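Local structure of acid phosphatase (Mycobacterium tuberculosis, 2A6P) at residues L16-T21 and R67-D72; Q126-A131 and I160-Q165; A136-H141 and R145-V150. The protein hydrolyses a broad range of phosphate monoesters and can act as a fructose-1,6-bisphosphatase that maintains gluconeogenesis when the classical enzyme is absent. All blocks are in the same frame, centred on the assembly; numbering follows the deposited sequence.

Interaction 1: residues L16-T21 and R67-D72; sequences LRHGET and RRRTLD. With SO4 (sulfate ion), chain C.
The His18 imidazole, which lies against Arg69, is held at its edge by a short bond from His18 ND1 to Gly19 O, 2.6 Å long. Nearly straight at 159°, it meets a carbonyl lone pair almost in the ring plane. This fixes the ring's rotation and turns NE2 to the sulfate, where His18 NE2 donates a weak bond to SO4 O3 at 3.0 Å. NE2 is the nitrogen that carries the phosphoryl group in a tele-phosphohistidine, the intermediate inferred for His18. The ion, probably from the crystallisation liquor, is therefore likely to mark the phosphate site. Threonine suits position 21 because its hydroxyl bonds the ion, Thr21 OG1 to SO4 O2 2.9 Å, while its methyl CG2 packs on Arg69 CD. Arg17 also points its guanidinium edge at O1, though its position is less certain. Thr30 OG1 bonds the ion too, and His152, probably a transition-state stabiliser, meets the His18 ring.

Arg69 brings both an aliphatic stem and a charge. Its CD makes a CH-pi contact over one face of His18, 3.6 Å from the ring centroid. The guanidinium passes the ring edge, its plane 89° from the imidazole; Arg69 NE lies 3.6 Å from SO4 O3, and Gly31 O and Thr33 O hold the terminal nitrogens. Thr70 CG2 packs 3.7 Å from His18 CD2.

Arg17-His18-Gly19 is the superfamily's RHG signature. It begins on the last residue of strand 13-17, between strands 147-151 and 180-187; Arg69 and Thr70 belong to the first turn of helix 68-76.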
loop_
_atom_site.group_PDB
_atom_site.type_symbol
_atom_site.label_atom_id
_atom_site.label_comp_id
_atom_site.label_asym_id
_atom_site.label_seq_id
_atom_site.Cartn_x
_atom_site.Cartn_y
_atom_site.Cartn_z
ATOM N N LEU A 16 12.750 2.532 1.652
ATOM C CA LEU A 16 12.999 3.345 0.466
ATOM C C LEU A 16 13.756 2.535 -0.582
ATOM O O LEU A 16 14.848 2.013 -0.296
ATOM C CB LEU A 16 13.835 4.579 0.832
ATOM C CG LEU A 16 14.362 5.388 -0.371
ATOM C CD1 LEU A 16 13.182 6.003 -1.129
ATOM C CD2 LEU A 16 15.334 6.479 0.077
ATOM N N ARG A 17 13.186 2.416 -1.782
ATOM C CA ARG A 17 13.869 1.692 -2.853
ATOM C C ARG A 17 14.839 2.678 -3.509
ATOM O O ARG A 17 14.541 3.865 -3.612
ATOM C CB ARG A 17 12.882 1.185 -3.923
ATOM C CG ARG A 17 13.594 0.455 -5.080
ATOM C CD ARG A 17 12.630 -0.064 -6.133
ATOM N NE ARG A 17 13.322 -0.788 -7.205
ATOM C CZ ARG A 17 12.751 -1.141 -8.356
ATOM N NH1 ARG A 17 11.481 -0.840 -8.588
ATOM N NH2 ARG A 17 13.450 -1.770 -9.289
ATOM N N HIS A 18 15.995 2.194 -3.946
ATOM C CA HIS A 18 16.963 3.061 -4.599
ATOM C C HIS A 18 16.413 3.586 -5.937
ATOM O O HIS A 18 15.427 3.071 -6.474
ATOM C CB HIS A 18 18.263 2.297 -4.839
ATOM C CG HIS A 18 18.113 1.119 -5.745
ATOM N ND1 HIS A 18 17.898 1.247 -7.101
ATOM C CD2 HIS A 18 18.148 -0.210 -5.492
ATOM C CE1 HIS A 18 17.807 0.044 -7.643
ATOM N NE2 HIS A 18 17.956 -0.857 -6.688
ATOM N N GLY A 19 17.071 4.608 -6.472
ATOM C CA GLY A 19 16.646 5.194 -7.725
ATOM C C GLY A 19 16.884 4.291 -8.916
ATOM O O GLY A 19 17.426 3.178 -8.795
ATOM N N GLU A 20 16.469 4.798 -10.074
ATOM C CA GLU A 20 16.582 4.121 -11.362
ATOM C C GLU A 20 18.021 3.871 -11.846
ATOM O O GLU A 20 18.930 4.659 -11.574
ATOM C CB GLU A 20 15.820 4.953 -12.402
ATOM C CG GLU A 20 16.093 4.594 -13.849
ATOM C CD GLU A 20 15.519 5.626 -14.820
ATOM O OE1 GLU A 20 14.270 5.720 -14.940
ATOM O OE2 GLU A 20 16.324 6.352 -15.454
ATOM N N THR A 21 18.208 2.763 -12.559
ATOM C CA THR A 21 19.502 2.399 -13.132
ATOM C C THR A 21 19.229 1.967 -14.579
ATOM O O THR A 21 18.068 1.828 -14.982
ATOM C CB THR A 21 20.167 1.213 -12.384
ATOM O OG1 THR A 21 19.366 0.032 -12.539
ATOM C CG2 THR A 21 20.328 1.534 -10.889
ATOM N N ARG A 67 25.011 -2.362 -1.724
ATOM C CA ARG A 67 25.171 -1.990 -3.131
ATOM C C ARG A 67 25.435 -0.501 -3.240
ATOM O O ARG A 67 24.961 0.282 -2.415
ATOM C CB ARG A 67 23.918 -2.355 -3.935
ATOM C CG ARG A 67 23.574 -3.852 -3.953
ATOM C CD ARG A 67 24.634 -4.689 -4.680
ATOM N NE ARG A 67 25.812 -4.940 -3.860
ATOM C CZ ARG A 67 25.832 -5.741 -2.795
ATOM N NH1 ARG A 67 24.736 -6.388 -2.408
ATOM N NH2 ARG A 67 26.955 -5.889 -2.102
ATOM N N ARG A 68 26.190 -0.111 -4.261
ATOM C CA ARG A 68 26.507 1.292 -4.452
ATOM C C ARG A 68 25.271 2.120 -4.824
ATOM O O ARG A 68 25.146 3.278 -4.411
ATOM C CB ARG A 68 27.580 1.463 -5.529
ATOM C CG ARG A 68 28.126 2.893 -5.578
ATOM C CD ARG A 68 28.720 3.290 -4.211
ATOM N NE ARG A 68 28.370 4.655 -3.813
ATOM C CZ ARG A 68 28.736 5.219 -2.663
ATOM N NH1 ARG A 68 29.471 4.540 -1.787
ATOM N NH2 ARG A 68 28.362 6.465 -2.386
ATOM N N ARG A 69 24.358 1.539 -5.600
ATOM C CA ARG A 69 23.157 2.275 -5.989
ATOM C C ARG A 69 22.292 2.652 -4.779
ATOM O O ARG A 69 21.580 3.656 -4.820
ATOM C CB ARG A 69 22.330 1.472 -7.013
ATOM C CG ARG A 69 21.916 0.060 -6.582
ATOM C CD ARG A 69 21.224 -0.648 -7.744
ATOM N NE ARG A 69 20.897 -2.052 -7.487
ATOM C CZ ARG A 69 21.769 -3.057 -7.511
ATOM N NH1 ARG A 69 23.046 -2.817 -7.767
ATOM N NH2 ARG A 69 21.353 -4.310 -7.322
ATOM N N THR A 70 22.334 1.844 -3.717
ATOM C CA THR A 70 21.561 2.144 -2.512
ATOM C C THR A 70 22.343 3.103 -1.611
ATOM O O THR A 70 21.762 4.008 -1.007
ATOM C CB THR A 70 21.189 0.858 -1.701
ATOM O OG1 THR A 70 22.298 -0.047 -1.677
ATOM C CG2 THR A 70 19.961 0.166 -2.317
ATOM N N LEU A 71 23.659 2.919 -1.527
ATOM C CA LEU A 71 24.470 3.818 -0.709
ATOM C C LEU A 71 24.370 5.212 -1.319
ATOM O O LEU A 71 24.203 6.212 -0.617
ATOM C CB LEU A 71 25.934 3.358 -0.691
ATOM C CG LEU A 71 26.227 2.110 0.152
ATOM C CD1 LEU A 71 27.650 1.645 -0.098
ATOM C CD2 LEU A 71 26.018 2.432 1.639
ATOM N N ASP A 72 24.464 5.258 -2.642
ATOM C CA ASP A 72 24.383 6.509 -3.388
ATOM C C ASP A 72 23.060 7.204 -3.114
ATOM O O ASP A 72 23.019 8.414 -2.861
ATOM C CB ASP A 72 24.495 6.238 -4.888
ATOM C CG ASP A 72 25.592 7.040 -5.542
ATOM O OD1 ASP A 72 25.663 8.264 -5.291
ATOM O OD2 ASP A 72 26.377 6.446 -6.312
HETATM S S SO4 C . 17.239 -2.722 -10.064
HETATM O O1 SO4 C . 16.080 -1.774 -10.086
HETATM O O2 SO4 C . 18.446 -1.974 -10.694
HETATM O O3 SO4 C . 17.595 -2.979 -8.722
HETATM O O4 SO4 C . 16.887 -3.738 -11.018
#

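Interaction 2: residues Q126-A131 and I160-Q165; sequences QVNDRA and ITRWVQ
Where helix 153-163 reaches its C-terminal end, Arg162 leans across to helix 124-141 and meets Ala131 and Asn128. The Arg162 CG methylene lies 3.6 Å from the Ala131 CB methyl. Alanine suits this position because its small side chain, aimed at the facing helix, lets the arginine stem come close to the helix; its neighbour Ala158 of helix 153-163 packs there too.

Beyond CG the arginine bends at chi2 (-55°) and again at chi3 (-62°), which brings the guanidinium beside Asn128. The Asn128 amide lies over one face of that guanidinium, off its centre, the two planes tilted by 46°. The two side chains cross at about a right angle. The charged end is held in part by a salt bridge from Arg162 NE to Asp132 OD1, one residue beyond Ala131 on the same helix.

Both helices belong to the alpha/beta core of the histidine phosphatase fold: one precedes strand 147-151, the other follows it, and they lie side by side. Helix 153-163 ends in a Schellman motif, in which Leu166 N bonds back to Thr161 O and Gln165 N to Arg162 O, the latter over 2.9 Å, and Gln165, with positive phi, takes the C-prime place. Arg191 also reaches this end, bonding to the carbonyl oxygens of Arg162 and Trp163. Past the helix, Val164 packs on Arg173 of the second subunit.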
loop_
_atom_site.group_PDB
_atom_site.type_symbol
_atom_site.label_atom_id
_atom_site.label_comp_id
_atom_site.label_asym_id
_atom_site.label_seq_id
_atom_site.Cartn_x
_atom_site.Cartn_y
_atom_site.Cartn_z
ATOM N N GLN A 126 14.908 -18.930 2.037
ATOM C CA GLN A 126 16.022 -18.102 2.476
ATOM C C GLN A 126 15.664 -16.626 2.578
ATOM O O GLN A 126 16.077 -15.945 3.518
ATOM C CB GLN A 126 17.220 -18.298 1.536
ATOM C CG GLN A 126 17.910 -19.655 1.706
ATOM C CD GLN A 126 19.093 -19.833 0.779
ATOM O OE1 GLN A 126 18.938 -19.928 -0.434
ATOM N NE2 GLN A 126 20.289 -19.869 1.351
ATOM N N VAL A 127 14.887 -16.124 1.628
ATOM C CA VAL A 127 14.526 -14.717 1.686
ATOM C C VAL A 127 13.469 -14.509 2.754
ATOM O O VAL A 127 13.431 -13.457 3.391
ATOM C CB VAL A 127 14.036 -14.203 0.328
ATOM C CG1 VAL A 127 13.669 -12.722 0.437
ATOM C CG2 VAL A 127 15.137 -14.385 -0.715
ATOM N N ASN A 128 12.626 -15.516 2.963
ATOM C CA ASN A 128 11.588 -15.455 3.994
ATOM C C ASN A 128 12.247 -15.221 5.351
ATOM O O ASN A 128 11.803 -14.384 6.136
ATOM C CB ASN A 128 10.812 -16.776 4.031
ATOM C CG ASN A 128 9.770 -16.817 5.135
ATOM O OD1 ASN A 128 10.098 -16.845 6.319
ATOM N ND2 ASN A 128 8.505 -16.817 4.746
ATOM N N ASP A 129 13.318 -15.973 5.611
ATOM C CA ASP A 129 14.064 -15.867 6.863
ATOM C C ASP A 129 14.843 -14.568 6.951
ATOM O O ASP A 129 14.927 -13.967 8.018
ATOM C CB ASP A 129 15.043 -17.026 7.013
ATOM C CG ASP A 129 14.386 -18.358 6.819
ATOM O OD1 ASP A 129 13.265 -18.547 7.334
ATOM O OD2 ASP A 129 14.995 -19.220 6.151
ATOM N N ARG A 130 15.424 -14.136 5.836
ATOM C CA ARG A 130 16.171 -12.884 5.841
ATOM C C ARG A 130 15.202 -11.728 6.121
ATOM O O ARG A 130 15.514 -10.792 6.882
ATOM C CB ARG A 130 16.886 -12.675 4.502
ATOM C CG ARG A 130 18.019 -11.690 4.613
ATOM C CD ARG A 130 19.160 -11.982 3.645
ATOM N NE ARG A 130 19.074 -11.178 2.431
ATOM C CZ ARG A 130 18.264 -11.448 1.422
ATOM N NH1 ARG A 130 17.480 -12.512 1.489
ATOM N NH2 ARG A 130 18.217 -10.649 0.368
ATOM N N ALA A 131 14.023 -11.814 5.508
ATOM C CA ALA A 131 12.984 -10.807 5.686
ATOM C C ALA A 131 12.547 -10.745 7.146
ATOM O O ALA A 131 12.420 -9.661 7.715
ATOM C CB ALA A 131 11.796 -11.126 4.797
ATOM N N ILE A 160 7.893 -5.965 3.775
ATOM C CA ILE A 160 6.504 -5.519 3.942
ATOM C C ILE A 160 5.553 -6.703 4.095
ATOM O O ILE A 160 4.703 -6.712 4.992
ATOM C CB ILE A 160 6.050 -4.667 2.740
ATOM C CG1 ILE A 160 6.835 -3.351 2.714
ATOM C CG2 ILE A 160 4.552 -4.418 2.804
ATOM C CD1 ILE A 160 6.584 -2.538 1.485
ATOM N N THR A 161 5.694 -7.690 3.209
ATOM C CA THR A 161 4.846 -8.878 3.251
ATOM C C THR A 161 4.946 -9.570 4.604
ATOM O O THR A 161 3.954 -10.060 5.130
ATOM C CB THR A 161 5.237 -9.886 2.154
ATOM O OG1 THR A 161 5.096 -9.270 0.869
ATOM C CG2 THR A 161 4.345 -11.110 2.207
ATOM N N ARG A 162 6.153 -9.607 5.162
ATOM C CA ARG A 162 6.378 -10.245 6.453
ATOM C C ARG A 162 5.913 -9.360 7.597
ATOM O O ARG A 162 5.447 -9.858 8.628
ATOM C CB ARG A 162 7.859 -10.599 6.612
ATOM C CG ARG A 162 8.354 -11.596 5.558
ATOM C CD ARG A 162 7.496 -12.855 5.565
ATOM N NE ARG A 162 7.584 -13.550 6.848
ATOM C CZ ARG A 162 6.759 -14.517 7.232
ATOM N NH1 ARG A 162 5.770 -14.907 6.435
ATOM N NH2 ARG A 162 6.933 -15.101 8.409
ATOM N N TRP A 163 6.041 -8.048 7.425
ATOM C CA TRP A 163 5.586 -7.126 8.458
ATOM C C TRP A 163 4.107 -7.397 8.719
ATOM O O TRP A 163 3.669 -7.446 9.874
ATOM C CB TRP A 163 5.762 -5.665 8.023
ATOM C CG TRP A 163 5.224 -4.696 9.034
ATOM C CD1 TRP A 163 3.984 -4.125 9.044
ATOM C CD2 TRP A 163 5.890 -4.229 10.219
ATOM N NE1 TRP A 163 3.833 -3.328 10.159
ATOM C CE2 TRP A 163 4.986 -3.375 10.899
ATOM C CE3 TRP A 163 7.162 -4.453 10.776
ATOM C CZ2 TRP A 163 5.314 -2.739 12.103
ATOM C CZ3 TRP A 163 7.488 -3.820 11.976
ATOM C CH2 TRP A 163 6.562 -2.972 12.626
ATOM N N VAL A 164 3.357 -7.592 7.635
ATOM C CA VAL A 164 1.929 -7.856 7.718
ATOM C C VAL A 164 1.592 -9.334 7.923
ATOM O O VAL A 164 0.445 -9.742 7.782
ATOM C CB VAL A 164 1.192 -7.316 6.467
ATOM C CG1 VAL A 164 1.308 -5.803 6.428
ATOM C CG2 VAL A 164 1.764 -7.923 5.205
ATOM N N GLN A 165 2.612 -10.119 8.254
ATOM C CA GLN A 165 2.486 -11.548 8.554
ATOM C C GLN A 165 1.791 -12.430 7.526
ATOM O O GLN A 165 0.946 -13.255 7.863
ATOM C CB GLN A 165 1.829 -11.692 9.928
ATOM C CG GLN A 165 2.467 -10.746 10.939
ATOM C CD GLN A 165 1.871 -10.822 12.324
ATOM O OE1 GLN A 165 2.272 -11.647 13.135
ATOM N NE2 GLN A 165 0.907 -9.956 12.605
#

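Interaction 3: residues A136-H141 and R145-V150; sequences ALALEH and RDVLFV
A single backbone bond ties the two segments together, from Arg145 N to His141 O at 3.0 Å. His141 O is the last carbonyl of helix 124-141, so the bond secures the tight connection that turns the chain back into strand 147-151. Arg145 CG comes to 3.4 Å from the same His141 O, laying the start of the arginine chain across the helix end. The guanidinium goes elsewhere: Arg145 NE bonds to Asp59 O, so the long side chain joins the helix end to a neighbouring loop.

In the fold this is a helix-turn-strand unit: the helix packs on one face of the mixed sheet and runs roughly antiparallel to the strand that follows it. Their axes approach to 9.1 Å, with 149° between their directions. Alternate strand residues, Val147 and Phe149, serve this face, whereas Leu148 between them packs on Leu14 and Leu79.

The remaining contacts are mainly apolar. Val147 spreads its two methyls over the helix: Val147 CG2 lies 3.8 Å from His141 CB, and Val147 CG1 is 4.3 Å from Ala138 CB. The CG2 methyl also packs on a helix carbonyl, with Val147 CG2 3.6 Å from Ala138 O. A branched valine suits a strand and covers two helical positions at once, while alanine keeps the helix close. Further along, Phe149 reaches out from the strand, its CG anti to the carbonyl carbon (chi1 -73°), and brings Phe149 CZ to 4.1 Å from Ala138 CB. Leu137 CD2 borders the same ring more loosely, 4.5 Å from Phe149 CE1. Leu13 of the adjoining strand 13-17 touches Ala138, Val147 and Phe149.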
loop_
_atom_site.group_PDB
_atom_site.type_symbol
_atom_site.label_atom_id
_atom_site.label_comp_id
_atom_site.label_asym_id
_atom_site.label_seq_id
_atom_site.Cartn_x
_atom_site.Cartn_y
_atom_site.Cartn_z
ATOM N N ALA A 136 12.601 -8.229 12.627
ATOM C CA ALA A 136 13.016 -8.378 14.024
ATOM C C ALA A 136 13.952 -7.238 14.392
ATOM O O ALA A 136 13.865 -6.679 15.489
ATOM C CB ALA A 136 13.723 -9.728 14.235
ATOM N N LEU A 137 14.850 -6.899 13.470
ATOM C CA LEU A 137 15.791 -5.817 13.699
ATOM C C LEU A 137 15.035 -4.505 13.938
ATOM O O LEU A 137 15.291 -3.785 14.905
ATOM C CB LEU A 137 16.716 -5.675 12.489
ATOM C CG LEU A 137 17.718 -4.517 12.493
ATOM C CD1 LEU A 137 18.732 -4.697 13.611
ATOM C CD2 LEU A 137 18.422 -4.463 11.157
ATOM N N ALA A 138 14.093 -4.218 13.048
ATOM C CA ALA A 138 13.292 -3.004 13.116
ATOM C C ALA A 138 12.559 -2.842 14.443
ATOM O O ALA A 138 12.653 -1.799 15.082
ATOM C CB ALA A 138 12.297 -2.989 11.967
ATOM N N LEU A 139 11.826 -3.879 14.843
ATOM C CA LEU A 139 11.052 -3.871 16.088
ATOM C C LEU A 139 11.883 -3.539 17.326
ATOM O O LEU A 139 11.363 -2.978 18.290
ATOM C CB LEU A 139 10.365 -5.225 16.293
ATOM C CG LEU A 139 9.238 -5.587 15.330
ATOM C CD1 LEU A 139 8.791 -7.011 15.596
ATOM C CD2 LEU A 139 8.081 -4.615 15.503
ATOM N N GLU A 140 13.170 -3.880 17.297
ATOM C CA GLU A 140 14.037 -3.612 18.431
ATOM C C GLU A 140 14.366 -2.143 18.575
ATOM O O GLU A 140 14.504 -1.648 19.695
ATOM C CB GLU A 140 15.334 -4.401 18.331
ATOM C CG GLU A 140 16.191 -4.240 19.575
ATOM C CD GLU A 140 17.426 -5.109 19.554
ATOM O OE1 GLU A 140 18.242 -4.951 18.617
ATOM O OE2 GLU A 140 17.577 -5.946 20.476
ATOM N N HIS A 141 14.501 -1.438 17.457
ATOM C CA HIS A 141 14.804 -0.018 17.532
ATOM C C HIS A 141 13.554 0.834 17.624
ATOM O O HIS A 141 13.587 1.926 18.177
ATOM C CB HIS A 141 15.630 0.429 16.328
ATOM C CG HIS A 141 17.046 -0.063 16.351
ATOM N ND1 HIS A 141 17.458 -1.177 15.654
ATOM C CD2 HIS A 141 18.137 0.392 17.011
ATOM C CE1 HIS A 141 18.742 -1.390 15.883
ATOM N NE2 HIS A 141 19.177 -0.451 16.705
ATOM N N ARG A 145 12.618 4.680 18.621
ATOM C CA ARG A 145 12.759 5.554 17.455
ATOM C C ARG A 145 12.179 4.937 16.172
ATOM O O ARG A 145 11.804 3.755 16.151
ATOM C CB ARG A 145 14.250 5.874 17.239
ATOM C CG ARG A 145 15.106 4.641 16.877
ATOM C CD ARG A 145 16.602 4.817 17.184
ATOM N NE ARG A 145 17.218 5.911 16.435
ATOM C CZ ARG A 145 18.527 6.154 16.396
ATOM N NH1 ARG A 145 19.367 5.372 17.065
ATOM N NH2 ARG A 145 18.999 7.180 15.692
ATOM N N ASP A 146 12.106 5.749 15.115
ATOM C CA ASP A 146 11.618 5.292 13.816
ATOM C C ASP A 146 12.769 4.602 13.084
ATOM O O ASP A 146 13.940 4.919 13.320
ATOM C CB ASP A 146 11.111 6.467 12.967
ATOM C CG ASP A 146 9.750 6.984 13.430
ATOM O OD1 ASP A 146 8.931 6.177 13.924
ATOM O OD2 ASP A 146 9.491 8.199 13.283
ATOM N N VAL A 147 12.434 3.663 12.197
ATOM C CA VAL A 147 13.434 2.910 11.423
ATOM C C VAL A 147 13.287 3.104 9.906
ATOM O O VAL A 147 12.177 3.083 9.377
ATOM C CB VAL A 147 13.340 1.382 11.735
ATOM C CG1 VAL A 147 14.285 0.597 10.833
ATOM C CG2 VAL A 147 13.676 1.131 13.204
ATOM N N LEU A 148 14.411 3.293 9.214
ATOM C CA LEU A 148 14.400 3.472 7.762
ATOM C C LEU A 148 15.341 2.507 7.033
ATOM O O LEU A 148 16.554 2.509 7.262
ATOM C CB LEU A 148 14.770 4.917 7.393
ATOM C CG LEU A 148 14.989 5.209 5.897
ATOM C CD1 LEU A 148 13.743 4.885 5.110
ATOM C CD2 LEU A 148 15.356 6.665 5.702
ATOM N N PHE A 149 14.771 1.680 6.163
ATOM C CA PHE A 149 15.559 0.737 5.383
ATOM C C PHE A 149 15.724 1.301 3.988
ATOM O O PHE A 149 14.727 1.652 3.345
ATOM C CB PHE A 149 14.844 -0.618 5.224
ATOM C CG PHE A 149 14.808 -1.481 6.465
ATOM C CD1 PHE A 149 15.578 -1.184 7.587
ATOM C CD2 PHE A 149 14.028 -2.638 6.478
ATOM C CE1 PHE A 149 15.574 -2.036 8.712
ATOM C CE2 PHE A 149 14.015 -3.492 7.587
ATOM C CZ PHE A 149 14.792 -3.190 8.710
ATOM N N VAL A 150 16.962 1.397 3.509
ATOM C CA VAL A 150 17.200 1.845 2.133
ATOM C C VAL A 150 17.606 0.523 1.481
ATOM O O VAL A 150 18.694 0.005 1.744
ATOM C CB VAL A 150 18.335 2.856 2.056
ATOM C CG1 VAL A 150 18.577 3.269 0.586
ATOM C CG2 VAL A 150 17.994 4.058 2.933
#

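Interaction 1 comes first along the chain; interaction 3 follows, nested inside the loop that interaction 2 closes. Interactions 1 and 2 lie on opposite sides of the chain's centre, their own centres about 21 Å apart. Interaction 3 connects with both. It shares helix 124-141 with interaction 2, where Trp163 also packs on Leu139, and its strand 147-151 is a sheet neighbour of strand 13-17 from interaction 1, with a probable hydrogen bond from Leu16 N to Phe149 O. The sulfate, which probably marks the phosphate site, lies by the end of strand 13-17. Helices 124-141 and 153-163 flank strand 147-151 in the chain, and only interaction 2 comes near the second subunit, through Val164 and its neighbours.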